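Hypothetic aldehyde deformylating oxygenase (Sulfolobus tokodaii, PDB 5V4T) binds iron through a ferritin-like helical bundle and probably acts as an oxidoreductase, consistent with aldehyde deformylating oxygenase activity. Local coordinates at residues I16-Y24 with F61-K69. Residues are numbered along the deposited sequence; the frame is centred on the assembly and turned at random.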
ATOM      1  N   ILE A  16       7.780  10.768  -6.595  1.00 16.02           N
ATOM      2  CA  ILE A  16       8.095  10.060  -5.365  1.00 16.32           C
ATOM      3  C   ILE A  16       7.180  10.478  -4.236  1.00 17.47           C
ATOM      4  O   ILE A  16       6.681   9.659  -3.453  1.00 15.26           O
ATOM      5  CB  ILE A  16       9.590  10.257  -4.970  1.00 16.08           C
ATOM      6  CG1 ILE A  16      10.494   9.597  -6.027  1.00 16.06           C
ATOM      7  CG2 ILE A  16       9.842   9.836  -3.517  1.00 15.70           C
ATOM      8  CD1 ILE A  16      11.967   9.765  -5.803  1.00 16.87           C
ATOM      9  N   LYS A  17       6.952  11.790  -4.103  1.00 16.40           N
ATOM     10  CA  LYS A  17       6.042  12.242  -3.102  1.00 17.27           C
ATOM     11  C   LYS A  17       4.644  11.750  -3.347  1.00 17.31           C
ATOM     12  O   LYS A  17       3.918  11.451  -2.401  1.00 17.65           O
ATOM     13  CB  LYS A  17       6.014  13.782  -3.035  1.00 17.76           C
ATOM     14  CG  LYS A  17       7.238  14.356  -2.372  1.00 19.74           C
ATOM     15  CD  LYS A  17       7.107  15.882  -2.322  1.00 21.86           C
ATOM     16  CE  LYS A  17       6.076  16.303  -1.297  1.00 24.45           C
ATOM     17  NZ  LYS A  17       5.966  17.803  -1.250  1.00 30.10           N
ATOM     18  N   TYR A  18       4.227  11.696  -4.603  1.00 18.19           N
ATOM     19  CA  TYR A  18       2.851  11.265  -4.906  1.00 19.42           C
ATOM     20  C   TYR A  18       2.605   9.819  -4.494  1.00 19.01           C
ATOM     21  O   TYR A  18       1.630   9.505  -3.781  1.00 17.95           O
ATOM     22  CB  TYR A  18       2.568  11.407  -6.351  1.00 19.70           C
ATOM     23  CG  TYR A  18       1.217  10.904  -6.803  1.00 21.91           C
ATOM     24  CD1 TYR A  18       0.049  11.619  -6.497  1.00 24.54           C
ATOM     25  CD2 TYR A  18       1.081   9.682  -7.452  1.00 21.78           C
ATOM     26  CE1 TYR A  18      -1.175  11.166  -6.931  1.00 21.13           C
ATOM     27  CE2 TYR A  18      -0.167   9.234  -7.894  1.00 22.47           C
ATOM     28  CZ  TYR A  18      -1.294  10.003  -7.595  1.00 22.23           C
ATOM     29  OH  TYR A  18      -2.560   9.569  -7.976  1.00 22.02           O
ATOM     30  N   LEU A  19       3.576   8.999  -4.842  1.00 17.33           N
ATOM     31  CA  LEU A  19       3.493   7.587  -4.468  1.00 16.70           C
ATOM     32  C   LEU A  19       3.646   7.390  -2.973  1.00 17.29           C
ATOM     33  O   LEU A  19       2.967   6.584  -2.372  1.00 18.85           O
ATOM     34  CB  LEU A  19       4.506   6.738  -5.228  1.00 18.65           C
ATOM     35  CG  LEU A  19       4.172   6.570  -6.688  1.00 20.39           C
ATOM     36  CD1 LEU A  19       5.398   6.010  -7.375  1.00 22.02           C
ATOM     37  CD2 LEU A  19       2.923   5.701  -6.908  1.00 22.56           C
ATOM     38  N   SER A  20       4.560   8.110  -2.329  1.00 16.22           N
ATOM     39  CA  SER A  20       4.743   8.019  -0.902  1.00 15.62           C
ATOM     40  C   SER A  20       3.461   8.385  -0.146  1.00 16.06           C
ATOM     41  O   SER A  20       3.149   7.782   0.890  1.00 15.94           O
ATOM     42  CB  SER A  20       5.893   8.888  -0.412  1.00 16.06           C
ATOM     43  OG  SER A  20       7.093   8.469  -1.016  1.00 15.03           O
ATOM     44  N   ALA A  21       2.709   9.365  -0.666  1.00 16.90           N
ATOM     45  CA  ALA A  21       1.459   9.757   0.003  1.00 18.54           C
ATOM     46  C   ALA A  21       0.427   8.615   0.015  1.00 17.62           C
ATOM     47  O   ALA A  21      -0.478   8.603   0.889  1.00 18.82           O
ATOM     48  CB  ALA A  21       0.841  10.952  -0.718  1.00 20.06           C
ATOM     49  N   HIS A  22       0.525   7.674  -0.897  1.00 17.61           N
ATOM     50  CA  HIS A  22      -0.325   6.465  -0.846  1.00 18.60           C
ATOM     51  C   HIS A  22      -0.003   5.592   0.355  1.00 19.67           C
ATOM     52  O   HIS A  22      -0.877   4.917   0.873  1.00 20.88           O
ATOM     53  CB  HIS A  22      -0.246   5.641  -2.138  1.00 19.24           C
ATOM     54  CG  HIS A  22      -0.838   6.326  -3.331  1.00 20.17           C
ATOM     55  ND1 HIS A  22      -0.366   7.532  -3.828  1.00 21.20           N
ATOM     56  CD2 HIS A  22      -1.790   5.908  -4.203  1.00 22.87           C
ATOM     57  CE1 HIS A  22      -1.067   7.859  -4.902  1.00 22.02           C
ATOM     58  NE2 HIS A  22      -1.918   6.877  -5.162  1.00 23.13           N
ATOM     59  N   PHE A  23       1.232   5.624   0.803  1.00 18.14           N
ATOM     60  CA  PHE A  23       1.597   4.941   2.054  1.00 20.47           C
ATOM     61  C   PHE A  23       1.397   5.768   3.291  1.00 20.03           C
ATOM     62  O   PHE A  23       1.291   5.224   4.405  1.00 23.47           O
ATOM     63  CB  PHE A  23       3.069   4.516   1.991  1.00 18.50           C
ATOM     64  CG  PHE A  23       3.340   3.571   0.869  1.00 19.01           C
ATOM     65  CD1 PHE A  23       3.584   4.011  -0.421  1.00 19.37           C
ATOM     66  CD2 PHE A  23       3.290   2.195   1.076  1.00 22.73           C
ATOM     67  CE1 PHE A  23       3.791   3.139  -1.472  1.00 20.42           C
ATOM     68  CE2 PHE A  23       3.480   1.325   0.012  1.00 21.27           C
ATOM     69  CZ  PHE A  23       3.727   1.797  -1.266  1.00 21.24           C
ATOM     70  N   TYR A  24       1.379   7.074   3.127  1.00 19.92           N
ATOM     71  CA  TYR A  24       1.247   8.022   4.236  1.00 20.97           C
ATOM     72  C   TYR A  24       0.430   9.233   3.765  1.00 21.59           C
ATOM     73  O   TYR A  24       0.989  10.287   3.434  1.00 22.49           O
ATOM     74  CB  TYR A  24       2.656   8.416   4.725  1.00 21.74           C
ATOM     75  CG  TYR A  24       2.617   9.315   5.943  1.00 23.59           C
ATOM     76  CD1 TYR A  24       2.108   8.839   7.149  1.00 26.62           C
ATOM     77  CD2 TYR A  24       3.037  10.623   5.878  1.00 25.23           C
ATOM     78  CE1 TYR A  24       2.037   9.652   8.266  1.00 28.95           C
ATOM     79  CE2 TYR A  24       2.955  11.462   7.001  1.00 26.84           C
ATOM     80  CZ  TYR A  24       2.470  10.962   8.178  1.00 29.68           C
ATOM     81  OH  TYR A  24       2.396  11.758   9.308  1.00 33.53           O
ATOM     82  N   PHE A  61       4.560   4.396   8.657  1.00 15.63           N
ATOM     83  CA  PHE A  61       4.080   5.789   8.724  1.00 17.02           C
ATOM     84  C   PHE A  61       5.135   6.668   9.249  1.00 19.68           C
ATOM     85  O   PHE A  61       5.386   7.766   8.698  1.00 19.52           O
ATOM     86  CB  PHE A  61       2.915   5.897   9.692  1.00 20.87           C
ATOM     87  CG  PHE A  61       1.591   5.590   9.107  1.00 25.41           C
ATOM     88  CD1 PHE A  61       1.423   4.976   7.854  1.00 29.71           C
ATOM     89  CD2 PHE A  61       0.475   5.847   9.891  1.00 34.39           C
ATOM     90  CE1 PHE A  61       0.171   4.680   7.376  1.00 33.52           C
ATOM     91  CE2 PHE A  61      -0.785   5.554   9.415  1.00 41.65           C
ATOM     92  CZ  PHE A  61      -0.936   4.967   8.158  1.00 40.42           C
ATOM     93  N   ASP A  62       5.795   6.222  10.293  1.00 18.22           N
ATOM     94  CA  ASP A  62       6.836   7.053  10.920  1.00 21.33           C
ATOM     95  C   ASP A  62       8.015   7.284   9.970  1.00 20.30           C
ATOM     96  O   ASP A  62       8.600   8.343   9.974  1.00 20.77           O
ATOM     97  CB  ASP A  62       7.295   6.501  12.241  1.00 23.33           C
ATOM     98  CG  ASP A  62       6.196   6.599  13.319  1.00 27.36           C
ATOM     99  OD1 ASP A  62       5.240   7.390  13.131  1.00 35.19           O
ATOM    100  OD2 ASP A  62       6.235   5.822  14.282  1.00 32.29           O
ATOM    101  N   PHE A  63       8.402   6.290   9.191  1.00 16.81           N
ATOM    102  CA  PHE A  63       9.458   6.451   8.186  1.00 15.76           C
ATOM    103  C   PHE A  63       9.107   7.586   7.195  1.00 16.04           C
ATOM    104  O   PHE A  63       9.943   8.457   6.881  1.00 17.64           O
ATOM    105  CB  PHE A  63       9.712   5.121   7.498  1.00 16.77           C
ATOM    106  CG  PHE A  63      10.452   5.251   6.217  1.00 15.98           C
ATOM    107  CD1 PHE A  63      11.829   5.465   6.206  1.00 16.52           C
ATOM    108  CD2 PHE A  63       9.756   5.244   5.030  1.00 16.68           C
ATOM    109  CE1 PHE A  63      12.500   5.677   5.019  1.00 16.26           C
ATOM    110  CE2 PHE A  63      10.415   5.411   3.826  1.00 17.15           C
ATOM    111  CZ  PHE A  63      11.799   5.661   3.842  1.00 17.60           C
ATOM    112  N   PHE A  64       7.889   7.566   6.675  1.00 15.24           N
ATOM    113  CA  PHE A  64       7.523   8.573   5.675  1.00 16.18           C
ATOM    114  C   PHE A  64       7.409   9.939   6.344  1.00 17.36           C
ATOM    115  O   PHE A  64       7.836  10.921   5.772  1.00 18.54           O
ATOM    116  CB  PHE A  64       6.237   8.204   4.948  1.00 16.19           C
ATOM    117  CG  PHE A  64       6.410   7.085   3.979  1.00 15.49           C
ATOM    118  CD1 PHE A  64       7.114   7.276   2.767  1.00 17.35           C
ATOM    119  CD2 PHE A  64       5.968   5.787   4.298  1.00 15.55           C
ATOM    120  CE1 PHE A  64       7.263   6.218   1.857  1.00 16.54           C
ATOM    121  CE2 PHE A  64       6.140   4.778   3.388  1.00 15.05           C
ATOM    122  CZ  PHE A  64       6.812   4.972   2.204  1.00 15.42           C
ATOM    123  N   ASN A  65       6.856   9.976   7.533  1.00 18.51           N
ATOM    124  CA  ASN A  65       6.674  11.286   8.196  1.00 19.93           C
ATOM    125  C   ASN A  65       8.011  11.896   8.495  1.00 20.83           C
ATOM    126  O   ASN A  65       8.210  13.066   8.258  1.00 21.70           O
ATOM    127  CB  ASN A  65       5.816  11.059   9.435  1.00 22.98           C
ATOM    128  CG  ASN A  65       5.589  12.318  10.236  1.00 28.28           C
ATOM    129  OD1 ASN A  65       5.033  13.280   9.750  1.00 32.28           O
ATOM    130  ND2 ASN A  65       6.048  12.311  11.450  1.00 36.45           N
ATOM    131  N   GLU A  66       8.959  11.108   8.962  1.00 20.94           N
ATOM    132  CA  GLU A  66      10.295  11.609   9.235  1.00 24.22           C
ATOM    133  C   GLU A  66      11.054  11.987   7.988  1.00 22.26           C
ATOM    134  O   GLU A  66      11.715  13.014   7.930  1.00 22.29           O
ATOM    135  CB  GLU A  66      11.117  10.577  10.003  1.00 26.15           C
ATOM    136  CG  GLU A  66      10.612  10.359  11.435  1.00 35.52           C
ATOM    137  CD  GLU A  66      10.567  11.655  12.272  1.00 44.37           C
ATOM    138  OE1 GLU A  66      11.443  12.563  12.080  1.00 45.09           O
ATOM    139  OE2 GLU A  66       9.645  11.764  13.129  1.00 52.40           O
ATOM    140  N   TYR A  67      10.964  11.160   6.945  1.00 19.58           N
ATOM    141  CA  TYR A  67      11.686  11.443   5.754  1.00 16.21           C
ATOM    142  C   TYR A  67      11.250  12.779   5.124  1.00 17.82           C
ATOM    143  O   TYR A  67      12.111  13.501   4.599  1.00 19.77           O
ATOM    144  CB  TYR A  67      11.520  10.319   4.703  1.00 15.94           C
ATOM    145  CG  TYR A  67      12.506  10.434   3.569  1.00 15.27           C
ATOM    146  CD1 TYR A  67      13.773   9.890   3.663  1.00 16.64           C
ATOM    147  CD2 TYR A  67      12.197  11.188   2.421  1.00 16.98           C
ATOM    148  CE1 TYR A  67      14.708  10.029   2.623  1.00 15.12           C
ATOM    149  CE2 TYR A  67      13.137  11.351   1.383  1.00 17.17           C
ATOM    150  CZ  TYR A  67      14.394  10.764   1.499  1.00 16.31           C
ATOM    151  OH  TYR A  67      15.291  10.963   0.480  1.00 17.39           O
ATOM    152  N   PHE A  68       9.953  13.022   5.114  1.00 17.73           N
ATOM    153  CA  PHE A  68       9.382  14.176   4.413  1.00 20.63           C
ATOM    154  C   PHE A  68       9.101  15.376   5.341  1.00 24.41           C
ATOM    155  O   PHE A  68       8.406  16.308   4.923  1.00 21.79           O
ATOM    156  CB  PHE A  68       8.158  13.781   3.631  1.00 19.30           C
ATOM    157  CG  PHE A  68       8.496  12.911   2.442  1.00 17.85           C
ATOM    158  CD1 PHE A  68       9.178  13.411   1.358  1.00 19.93           C
ATOM    159  CD2 PHE A  68       8.171  11.562   2.444  1.00 18.43           C
ATOM    160  CE1 PHE A  68       9.494  12.622   0.258  1.00 19.80           C
ATOM    161  CE2 PHE A  68       8.472  10.758   1.320  1.00 17.10           C
ATOM    162  CZ  PHE A  68       9.092  11.276   0.234  1.00 18.27           C
ATOM    163  N   LYS A  69       9.673  15.348   6.532  1.00 23.94           N
ATOM    164  CA  LYS A  69       9.646  16.568   7.420  1.00 33.70           C
ATOM    165  C   LYS A  69       9.873  17.857   6.611  1.00 30.85           C
ATOM    166  O   LYS A  69       9.176  18.844   6.790  1.00 30.75           O
ATOM    167  CB  LYS A  69      10.770  16.489   8.474  1.00 36.35           C
ATOM    168  CG  LYS A  69      10.527  15.580   9.663  1.00 40.07           C
ATOM    169  CD  LYS A  69       9.134  15.784  10.216  1.00 46.18           C
ATOM    170  CE  LYS A  69       8.940  15.148  11.570  1.00 45.83           C
ATOM    171  NZ  LYS A  69       7.484  15.157  11.814  1.00 46.10           N
TER
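Tyr24 and Phe61 meet edge to face. The edge of the tyrosine ring is turned to the phenylalanine face, with centroids 5.6 Å apart and planes at 65°. Tyr24 CG stands anti to the backbone N (chi1 -176°), which lays the ring along helix 49-67. Phe61 O and Asn65 N lie over one face of that ring, near its rim. Tyr24 CZ also touches Asn65 CB at 3.6 Å.

Phe64 fills the middle of the contact. Its side chain passes that of Tyr24 in the opposite direction, CB close to CB, and its CE2 reaches Phe23 CB at 3.4 Å. The planes of Phe23 and Phe64 are almost parallel, but the rings are displaced and share little face. Ser20 sits between Phe64 and Phe68: Ser20 OG lies 3.7 Å from Phe64 CE1 and 3.5 Å from Phe68 CE2. Ile16 CG2 meets the edge of the Phe68 ring, and Lys17 CG also touches this ring.

Behind these contacts, Ser20 OG donates a hydrogen bond to Ile16 O at 2.7 Å, from above the carbonyl plane. Ser20 N donates to the same oxygen from the opposite face. The Lys17 amine forms a salt bridge with Asp71. Phe63 CD2 lies over the centre of the Phe64 ring, and Tyr67 CD2 does the same for Phe68. Ile141 of helix 132-155 also touches Phe64.

The contact joins the C-terminal parts of helices 10-23 and 49-67 within the ferritin-like bundle. Segments 16-23 and 61-67 run roughly antiparallel, 145° between their directions. The Phe23 side chain is about 8 Å from the bound iron. The interface is mainly aromatic and apolar, and the buried serine hydroxyl is satisfied within its own helix.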